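Putative carbohydrate binding protein (Pseudomonas aeruginosa, PDB 3QEC) binds heparin and suramin, probably recognises carbohydrates, and may take part in carbohydrate transport and biofilm formation. Local coordinates at residues 21-26 with 101-106; 48-53 with 86-91; 55-60 with 108-113. All coordinates share one frame; numbering follows the deposited sequence.

Contact 1: 21-26 with 101-106; sequences VGEGVI and FDHIPN
I26 and F101 form an antiparallel hydrogen-bonded pair: I26 N donates to F101 O at 3.1 Å, and F101 N returns the bond to I26 O at 2.9 Å. G24 and I104 make a second pair, in which the nearly straight bond from I104 N to G24 O (2.8 Å, 172°) is matched by a more bent one from G24 N to I104 O. Between the pairs the register slips by one residue, because H103 and I104 both face G24. This is a G1 beta bulge, and H103 holds its first position with the left-handed backbone (phi 52°, psi 45°) usual there, where glycine is the commonest residue. Glycine suits positions 22 and 24, where the two chains run close together.

Apolar contacts lie on the face carrying I26, F101 and I104. CB of I26 meets CB of F101, and the I26 chain, with CG1 anti to the carbonyl carbon, brings CD1 to 4.0 Å from CG2 of I104 at about a right angle. Branched and aromatic residues suit this buried face, which packs on L49 and I111 of the opposing sheet in a two-sheet beta sandwich.

Polar contacts gather at H103, on the exposed side. Its ND1 donates to D102 OD1 (2.9 Å) on the anti side of the carboxylate, which limits how the ring can turn. G22 O sits in plane at the ring edge, 3.4 Å from CD2. One water joins H103 N to E23 O and lies over a ring face; another links H103 NE2, at 2.9 Å, more weakly to E23 OE1.

Contact 2: 48-53 with 86-91; sequences ALEPAT and TYVREA
L49 O and Y87 O share one water, which donates to L49 O at 2.9 Å and to Y87 O at 2.7 Å. The same water accepts from R89 NH1 (2.9 Å), lying in plane at the edge of the guanidinium. It bridges the two backbones where they diverge beyond the L49-R89 pair. Arginine suits this place: its long chain runs over I104 and P105 and brings NH1 to the water, while NH2 makes a weak hydrogen bond to Q20 O.

L49 and R89 form the antiparallel hydrogen-bonded pair, L49 N to R89 O and R89 N to L49 O, both 2.9 Å. Past it, P51 lacks an N-H to continue the pairing and offers its ring instead: CD lies 3.8 Å from CB of Y87, the two side chains crossing at about a right angle. E50 and V88 run side by side in the same direction, with V88 CG2 4.0 Å from E50 OE1; OE2 is held by R84 in a salt bridge and by Y60.

Strand 89-92 forms one edge of the antiparallel sheet, strand 46-51 separates it from 107-120, P51 meets Y15 of helix 12-16, and A91 packs on F101 of strand 98-104.

Contact 3: 55-60 with 108-113; sequences YMKAYY and TYYISS
M56 and Y110 mark the closest backbone approach, their CA atoms 8.2 Å apart, where the helical segment 55-60 runs beside strand 108-113. The axes of the two segments come within 10.2 Å and their N-to-C directions differ by 28°, so the helix lies nearly along the strand. This is alpha/beta packing: helix 54-63 rests on the outer face of a four-stranded antiparallel sheet whose other face closes a beta sandwich. In the strand, Y110 and S112 point toward the helix, while I111 between them points away, toward F99 and F101 of the opposing sheet.

Y110 spans the gap, which a large flat ring is well suited to do. CG is anti to the carbonyl carbon (chi1 -78°), and the side chain reaches the helix backbone, its OH 3.3 Å from CA of K57, while CD2 packs 4.0 Å from the side-chain CB of M56, a selenomethionine. The lysine contributes the root of its chain here, while its extended remainder carries the amine away. A bound triethylene glycol, probably from the crystallisation liquor, lies about 4 Å from the Y110 side chain.

Y60 comes over one face of the Y110 ring with CD2, 3.6 Å from CG. The two tyrosines slide past each other in opposite directions, ring centroids 5.1 Å apart and planes at 59°, an oblique pairing. Y60 OH is hydrogen-bonded to E50 OE2 on the neighbouring strand. Serine is small enough to let the Y60 ring come close: S112 OG, hydrogen-bonded to T133 OG1, lies 3.4 Å from CE1 of Y60.

How the contacts relate
The three contacts form successive layers. Contact 1 joins strands 24-33 and 98-104 in one sheet of the sandwich, contact 2 joins strands 46-51 and 89-92 in the other, and contact 3 lays helix 54-63 over that second sheet. Centres of contacts 2 and 3 are about 8 Å apart, those of 1 and 2 about 12 Å, and those of 1 and 3 about 18 Å. Along the chain, both segments of contact 2 fall between those of contact 1, whereas contact 3 alternates with each. Contacts 2 and 3 share the second sheet, where A48 and S112 are backbone-bonded; between the sheets, L49 and I111 meet F101 and I104 in the sandwich core.

Contact 1: 21-26 with 101-106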
loop_
_atom_site.group_PDB
_atom_site.type_symbol
_atom_site.label_atom_id
_atom_site.label_comp_id
_atom_site.label_asym_id
_atom_site.label_seq_id
_atom_site.Cartn_x
_atom_site.Cartn_y
_atom_site.Cartn_z
ATOM N N VAL A 21 5.759 -17.223 8.923
ATOM C CA VAL A 21 4.701 -18.246 8.800
ATOM C C VAL A 21 3.534 -17.834 9.722
ATOM O O VAL A 21 3.767 -17.165 10.729
ATOM C CB VAL A 21 5.181 -19.697 9.047
ATOM C CG1 VAL A 21 6.189 -20.119 7.983
ATOM C CG2 VAL A 21 5.748 -19.891 10.461
ATOM N N GLY A 22 2.298 -18.170 9.362
ATOM C CA GLY A 22 1.152 -17.746 10.167
ATOM C C GLY A 22 -0.204 -18.219 9.691
ATOM O O GLY A 22 -0.291 -18.924 8.685
ATOM N N GLU A 23 -1.272 -17.814 10.422
ATOM C CA GLU A 23 -2.677 -18.205 10.221
ATOM C C GLU A 23 -3.642 -17.006 10.104
ATOM O O GLU A 23 -4.838 -17.213 9.918
ATOM C CB GLU A 23 -3.155 -19.095 11.389
ATOM C CG GLU A 23 -2.430 -20.427 11.535
ATOM C CD GLU A 23 -2.888 -21.625 10.717
ATOM O OE1 GLU A 23 -3.540 -21.444 9.661
ATOM O OE2 GLU A 23 -2.548 -22.761 11.120
ATOM N N GLY A 24 -3.131 -15.788 10.240
ATOM C CA GLY A 24 -3.932 -14.573 10.193
ATOM C C GLY A 24 -4.632 -14.298 8.877
ATOM O O GLY A 24 -4.111 -14.613 7.806
ATOM N N VAL A 25 -5.830 -13.706 8.972
ATOM C CA VAL A 25 -6.707 -13.322 7.858
ATOM C C VAL A 25 -6.883 -11.797 7.865
ATOM O O VAL A 25 -7.239 -11.237 8.898
ATOM C CB VAL A 25 -8.085 -14.055 7.978
ATOM C CG1 VAL A 25 -9.135 -13.437 7.061
ATOM C CG2 VAL A 25 -7.946 -15.546 7.711
ATOM N N ILE A 26 -6.630 -11.135 6.728
ATOM C CA ILE A 26 -6.812 -9.679 6.560
ATOM C C ILE A 26 -7.847 -9.458 5.459
ATOM O O ILE A 26 -7.743 -10.058 4.388
ATOM C CB ILE A 26 -5.481 -8.892 6.289
ATOM C CG1 ILE A 26 -4.512 -8.992 7.494
ATOM C CG2 ILE A 26 -5.762 -7.413 5.948
ATOM C CD1 ILE A 26 -3.162 -8.215 7.354
ATOM N N PHE A 101 -6.239 -11.428 2.360
ATOM C CA PHE A 101 -4.939 -12.057 2.570
ATOM C C PHE A 101 -5.137 -13.214 3.517
ATOM O O PHE A 101 -5.960 -13.116 4.431
ATOM C CB PHE A 101 -3.903 -11.081 3.137
ATOM C CG PHE A 101 -3.422 -9.983 2.219
ATOM C CD1 PHE A 101 -4.077 -8.751 2.177
ATOM C CD2 PHE A 101 -2.261 -10.144 1.465
ATOM C CE1 PHE A 101 -3.609 -7.714 1.357
ATOM C CE2 PHE A 101 -1.789 -9.104 0.647
ATOM C CZ PHE A 101 -2.470 -7.896 0.595
ATOM N N ASP A 102 -4.411 -14.315 3.303
ATOM C CA ASP A 102 -4.512 -15.493 4.155
ATOM C C ASP A 102 -3.116 -15.874 4.674
ATOM O O ASP A 102 -2.110 -15.428 4.111
ATOM C CB ASP A 102 -5.190 -16.655 3.399
ATOM C CG ASP A 102 -4.471 -17.105 2.147
ATOM O OD1 ASP A 102 -3.477 -17.875 2.272
ATOM O OD2 ASP A 102 -4.893 -16.691 1.038
ATOM N N HIS A 103 -3.060 -16.679 5.761
ATOM C CA HIS A 103 -1.827 -17.156 6.408
ATOM C C HIS A 103 -0.849 -16.001 6.740
ATOM O O HIS A 103 0.362 -16.120 6.539
ATOM C CB HIS A 103 -1.154 -18.247 5.560
ATOM C CG HIS A 103 -1.994 -19.480 5.449
ATOM N ND1 HIS A 103 -2.760 -19.733 4.322
ATOM C CD2 HIS A 103 -2.243 -20.440 6.368
ATOM C CE1 HIS A 103 -3.413 -20.855 4.575
ATOM N NE2 HIS A 103 -3.138 -21.315 5.796
ATOM N N ILE A 104 -1.385 -14.901 7.297
ATOM C CA ILE A 104 -0.588 -13.739 7.671
ATOM C C ILE A 104 0.058 -13.958 9.056
ATOM O O ILE A 104 -0.647 -14.137 10.062
ATOM C CB ILE A 104 -1.404 -12.401 7.597
ATOM C CG1 ILE A 104 -1.906 -12.109 6.167
ATOM C CG2 ILE A 104 -0.624 -11.188 8.162
ATOM C CD1 ILE A 104 -0.886 -12.375 5.017
ATOM N N PRO A 105 1.410 -13.872 9.119
ATOM C CA PRO A 105 2.105 -14.014 10.408
ATOM C C PRO A 105 1.843 -12.876 11.387
ATOM O O PRO A 105 1.446 -11.778 10.996
ATOM C CB PRO A 105 3.588 -13.981 10.001
ATOM C CG PRO A 105 3.608 -14.366 8.579
ATOM C CD PRO A 105 2.384 -13.711 8.024
ATOM N N ASN A 106 2.097 -13.147 12.666
ATOM C CA ASN A 106 2.077 -12.168 13.745
ATOM C C ASN A 106 3.153 -11.138 13.429
ATOM O O ASN A 106 4.263 -11.521 13.046
ATOM C CB ASN A 106 2.365 -12.885 15.065
ATOM C CG ASN A 106 2.409 -12.027 16.299
ATOM O OD1 ASN A 106 1.545 -12.113 17.164
ATOM N ND2 ASN A 106 3.483 -11.296 16.485
HETATM O O HOH W 1 2.916 -15.824 13.154
HETATM O O HOH W 2 -5.209 -18.167 7.221
HETATM O O HOH W 3 -3.807 -23.759 7.296
#

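Contact 2: 48-53 with 86-91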
loop_
_atom_site.group_PDB
_atom_site.type_symbol
_atom_site.label_atom_id
_atom_site.label_comp_id
_atom_site.label_asym_id
_atom_site.label_seq_id
_atom_site.Cartn_x
_atom_site.Cartn_y
_atom_site.Cartn_z
ATOM N N ALA A 48 -0.249 -4.468 -1.751
ATOM C CA ALA A 48 0.962 -5.042 -1.156
ATOM C C ALA A 48 0.897 -5.019 0.370
ATOM O O ALA A 48 0.415 -4.048 0.966
ATOM C CB ALA A 48 2.196 -4.278 -1.628
ATOM N N LEU A 49 1.412 -6.085 0.994
ATOM C CA LEU A 49 1.490 -6.209 2.450
ATOM C C LEU A 49 2.907 -6.681 2.799
ATOM O O LEU A 49 3.321 -7.750 2.346
ATOM C CB LEU A 49 0.401 -7.179 2.956
ATOM C CG LEU A 49 0.374 -7.479 4.441
ATOM C CD1 LEU A 49 -0.439 -6.450 5.178
ATOM C CD2 LEU A 49 -0.187 -8.852 4.685
ATOM N N GLU A 50 3.673 -5.856 3.529
ATOM C CA GLU A 50 5.073 -6.163 3.851
ATOM C C GLU A 50 5.474 -5.730 5.278
ATOM O O GLU A 50 4.813 -4.851 5.824
ATOM C CB GLU A 50 5.994 -5.468 2.834
ATOM C CG GLU A 50 5.970 -3.944 2.849
ATOM C CD GLU A 50 6.831 -3.367 1.747
ATOM O OE1 GLU A 50 8.054 -3.639 1.743
ATOM O OE2 GLU A 50 6.271 -2.708 0.845
ATOM N N PRO A 51 6.579 -6.288 5.869
ATOM C CA PRO A 51 7.000 -5.850 7.220
ATOM C C PRO A 51 7.195 -4.325 7.348
ATOM O O PRO A 51 7.745 -3.706 6.434
ATOM C CB PRO A 51 8.340 -6.583 7.423
ATOM C CG PRO A 51 8.248 -7.788 6.536
ATOM C CD PRO A 51 7.478 -7.346 5.338
ATOM N N ALA A 52 6.734 -3.722 8.482
ATOM C CA ALA A 52 6.865 -2.282 8.752
ATOM C C ALA A 52 8.262 -1.977 9.325
ATOM O O ALA A 52 8.422 -1.865 10.539
ATOM C CB ALA A 52 5.770 -1.816 9.712
ATOM N N THR A 53 9.273 -1.881 8.452
ATOM C CA THR A 53 10.665 -1.662 8.861
ATOM C C THR A 53 11.062 -0.195 8.750
ATOM O O THR A 53 10.367 0.599 8.098
ATOM C CB THR A 53 11.620 -2.542 8.024
ATOM O OG1 THR A 53 11.520 -2.191 6.644
ATOM C CG2 THR A 53 11.383 -4.042 8.231
ATOM N N THR A 86 11.256 -10.700 -1.313
ATOM C CA THR A 86 10.931 -12.018 -0.765
ATOM C C THR A 86 9.964 -11.932 0.451
ATOM O O THR A 86 9.324 -12.931 0.777
ATOM C CB THR A 86 12.214 -12.822 -0.459
ATOM O OG1 THR A 86 11.847 -14.143 -0.080
ATOM C CG2 THR A 86 13.057 -12.232 0.642
ATOM N N TYR A 87 9.836 -10.747 1.078
ATOM C CA TYR A 87 8.987 -10.486 2.244
ATOM C C TYR A 87 7.628 -9.856 1.881
ATOM O O TYR A 87 6.794 -9.683 2.767
ATOM C CB TYR A 87 9.728 -9.550 3.217
ATOM C CG TYR A 87 10.996 -10.163 3.767
ATOM C CD1 TYR A 87 10.958 -11.031 4.857
ATOM C CD2 TYR A 87 12.236 -9.879 3.199
ATOM C CE1 TYR A 87 12.125 -11.610 5.360
ATOM C CE2 TYR A 87 13.407 -10.461 3.687
ATOM C CZ TYR A 87 13.345 -11.331 4.763
ATOM O OH TYR A 87 14.498 -11.891 5.254
ATOM N N VAL A 88 7.410 -9.507 0.599
ATOM C CA VAL A 88 6.200 -8.842 0.122
ATOM C C VAL A 88 5.146 -9.864 -0.254
ATOM O O VAL A 88 5.413 -10.762 -1.046
ATOM C CB VAL A 88 6.498 -7.876 -1.067
ATOM C CG1 VAL A 88 5.225 -7.203 -1.579
ATOM C CG2 VAL A 88 7.531 -6.823 -0.672
ATOM N N ARG A 89 3.941 -9.709 0.315
ATOM C CA ARG A 89 2.750 -10.502 0.012
ATOM C C ARG A 89 1.836 -9.623 -0.829
ATOM O O ARG A 89 1.870 -8.400 -0.692
ATOM C CB ARG A 89 2.064 -11.000 1.286
ATOM C CG ARG A 89 2.751 -12.193 1.895
ATOM C CD ARG A 89 2.284 -12.415 3.312
ATOM N NE ARG A 89 2.844 -13.637 3.885
ATOM C CZ ARG A 89 3.920 -13.661 4.658
ATOM N NH1 ARG A 89 4.557 -12.535 4.952
ATOM N NH2 ARG A 89 4.371 -14.813 5.142
ATOM N N GLU A 90 1.040 -10.224 -1.705
ATOM C CA GLU A 90 0.228 -9.470 -2.646
ATOM C C GLU A 90 -1.171 -10.054 -2.840
ATOM O O GLU A 90 -1.344 -11.269 -2.842
ATOM C CB GLU A 90 0.968 -9.485 -3.988
ATOM C CG GLU A 90 0.601 -8.397 -4.967
ATOM C CD GLU A 90 1.464 -8.476 -6.207
ATOM O OE1 GLU A 90 2.610 -7.972 -6.152
ATOM O OE2 GLU A 90 1.031 -9.110 -7.201
ATOM N N ALA A 91 -2.155 -9.173 -3.032
ATOM C CA ALA A 91 -3.542 -9.509 -3.325
ATOM C C ALA A 91 -4.081 -8.548 -4.365
ATOM O O ALA A 91 -3.644 -7.405 -4.410
ATOM C CB ALA A 91 -4.386 -9.440 -2.062
HETATM O O HOH W 4 4.445 -9.799 4.086
#

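Contact 3: 55-60 with 108-113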
loop_
_atom_site.group_PDB
_atom_site.type_symbol
_atom_site.label_atom_id
_atom_site.label_comp_id
_atom_site.label_asym_id
_atom_site.label_seq_id
_atom_site.Cartn_x
_atom_site.Cartn_y
_atom_site.Cartn_z
ATOM N N TYR A 55 13.424 0.937 7.034
ATOM C CA TYR A 55 13.744 1.026 5.605
ATOM C C TYR A 55 12.503 1.499 4.810
ATOM O O TYR A 55 12.577 2.522 4.129
ATOM C CB TYR A 55 14.252 -0.360 5.096
ATOM C CG TYR A 55 14.744 -0.387 3.663
ATOM C CD1 TYR A 55 15.922 0.263 3.294
ATOM C CD2 TYR A 55 14.056 -1.094 2.679
ATOM C CE1 TYR A 55 16.383 0.236 1.973
ATOM C CE2 TYR A 55 14.489 -1.103 1.351
ATOM C CZ TYR A 55 15.656 -0.442 1.002
ATOM O OH TYR A 55 16.095 -0.470 -0.302
HETATM N N MSE A 56 11.358 0.780 4.933
HETATM C CA MSE A 56 10.121 1.127 4.216
HETATM C C MSE A 56 9.385 2.351 4.836
HETATM O O MSE A 56 8.640 3.022 4.116
HETATM C CB MSE A 56 9.192 -0.078 4.087
HETATM C CG MSE A 56 9.762 -1.171 3.153
HETATM SE SE MSE A 56 10.464 -0.480 1.459
HETATM C CE MSE A 56 8.770 -0.136 0.545
ATOM N N LYS A 57 9.632 2.678 6.122
ATOM C CA LYS A 57 9.072 3.877 6.769
ATOM C C LYS A 57 9.568 5.118 6.022
ATOM O O LYS A 57 8.783 6.030 5.733
ATOM C CB LYS A 57 9.480 3.931 8.258
ATOM C CG LYS A 57 9.028 5.195 9.001
ATOM C CD LYS A 57 9.468 5.173 10.450
ATOM C CE LYS A 57 9.022 6.389 11.212
ATOM N NZ LYS A 57 9.292 6.244 12.674
ATOM N N ALA A 58 10.884 5.129 5.693
ATOM C CA ALA A 58 11.555 6.195 4.940
ATOM C C ALA A 58 11.000 6.275 3.499
ATOM O O ALA A 58 10.767 7.376 2.986
ATOM C CB ALA A 58 13.054 5.948 4.925
ATOM N N TYR A 59 10.753 5.109 2.867
ATOM C CA TYR A 59 10.215 5.050 1.505
ATOM C C TYR A 59 8.772 5.586 1.464
ATOM O O TYR A 59 8.492 6.524 0.708
ATOM C CB TYR A 59 10.284 3.613 0.950
ATOM C CG TYR A 59 9.831 3.507 -0.489
ATOM C CD1 TYR A 59 10.722 3.724 -1.540
ATOM C CD2 TYR A 59 8.501 3.226 -0.804
ATOM C CE1 TYR A 59 10.306 3.637 -2.872
ATOM C CE2 TYR A 59 8.068 3.168 -2.131
ATOM C CZ TYR A 59 8.978 3.349 -3.161
ATOM O OH TYR A 59 8.539 3.279 -4.460
ATOM N N TYR A 60 7.874 5.012 2.302
ATOM C CA TYR A 60 6.460 5.381 2.350
ATOM C C TYR A 60 6.222 6.829 2.837
ATOM O O TYR A 60 5.210 7.426 2.461
ATOM C CB TYR A 60 5.656 4.357 3.159
ATOM C CG TYR A 60 5.477 3.052 2.403
ATOM C CD1 TYR A 60 4.986 3.038 1.102
ATOM C CD2 TYR A 60 5.766 1.830 3.000
ATOM C CE1 TYR A 60 4.821 1.845 0.403
ATOM C CE2 TYR A 60 5.584 0.628 2.317
ATOM C CZ TYR A 60 5.114 0.642 1.017
ATOM O OH TYR A 60 4.928 -0.530 0.328
ATOM N N THR A 108 3.944 -6.502 12.459
ATOM C CA THR A 108 3.485 -5.163 12.076
ATOM C C THR A 108 3.814 -4.943 10.610
ATOM O O THR A 108 4.921 -5.255 10.172
ATOM C CB THR A 108 4.041 -4.086 13.011
ATOM O OG1 THR A 108 3.901 -4.557 14.365
ATOM C CG2 THR A 108 3.287 -2.747 12.858
ATOM N N TYR A 109 2.831 -4.446 9.849
ATOM C CA TYR A 109 2.944 -4.315 8.399
ATOM C C TYR A 109 2.530 -2.977 7.842
ATOM O O TYR A 109 1.765 -2.234 8.468
ATOM C CB TYR A 109 2.017 -5.364 7.720
ATOM C CG TYR A 109 2.288 -6.807 8.088
ATOM C CD1 TYR A 109 1.744 -7.367 9.239
ATOM C CD2 TYR A 109 3.055 -7.626 7.262
ATOM C CE1 TYR A 109 2.004 -8.689 9.590
ATOM C CE2 TYR A 109 3.315 -8.953 7.599
ATOM C CZ TYR A 109 2.799 -9.474 8.771
ATOM O OH TYR A 109 3.054 -10.772 9.113
ATOM N N TYR A 110 2.990 -2.714 6.611
ATOM C CA TYR A 110 2.533 -1.645 5.733
ATOM C C TYR A 110 1.630 -2.314 4.737
ATOM O O TYR A 110 2.010 -3.340 4.167
ATOM C CB TYR A 110 3.677 -0.885 5.011
ATOM C CG TYR A 110 4.393 0.129 5.873
ATOM C CD1 TYR A 110 3.714 1.214 6.424
ATOM C CD2 TYR A 110 5.753 0.007 6.145
ATOM C CE1 TYR A 110 4.362 2.123 7.257
ATOM C CE2 TYR A 110 6.404 0.896 7.000
ATOM C CZ TYR A 110 5.712 1.966 7.532
ATOM O OH TYR A 110 6.367 2.858 8.347
ATOM N N ILE A 111 0.413 -1.804 4.582
ATOM C CA ILE A 111 -0.540 -2.290 3.575
ATOM C C ILE A 111 -0.664 -1.092 2.599
ATOM O O ILE A 111 -0.900 0.036 3.042
ATOM C CB ILE A 111 -1.848 -2.852 4.191
ATOM C CG1 ILE A 111 -2.717 -3.583 3.137
ATOM C CG2 ILE A 111 -2.621 -1.817 5.051
ATOM C CD1 ILE A 111 -3.790 -4.510 3.759
ATOM N N SER A 112 -0.316 -1.305 1.325
ATOM C CA SER A 112 -0.169 -0.229 0.351
ATOM C C SER A 112 -0.708 -0.565 -1.041
ATOM O O SER A 112 -0.555 -1.694 -1.514
ATOM C CB SER A 112 1.319 0.118 0.222
ATOM O OG SER A 112 1.542 1.321 -0.497
ATOM N N SER A 113 -1.270 0.456 -1.721
ATOM C CA SER A 113 -1.811 0.353 -3.079
ATOM C C SER A 113 -1.673 1.679 -3.847
ATOM O O SER A 113 -1.336 2.713 -3.258
ATOM C CB SER A 113 -3.274 -0.075 -3.045
ATOM O OG SER A 113 -3.684 -0.562 -4.313
#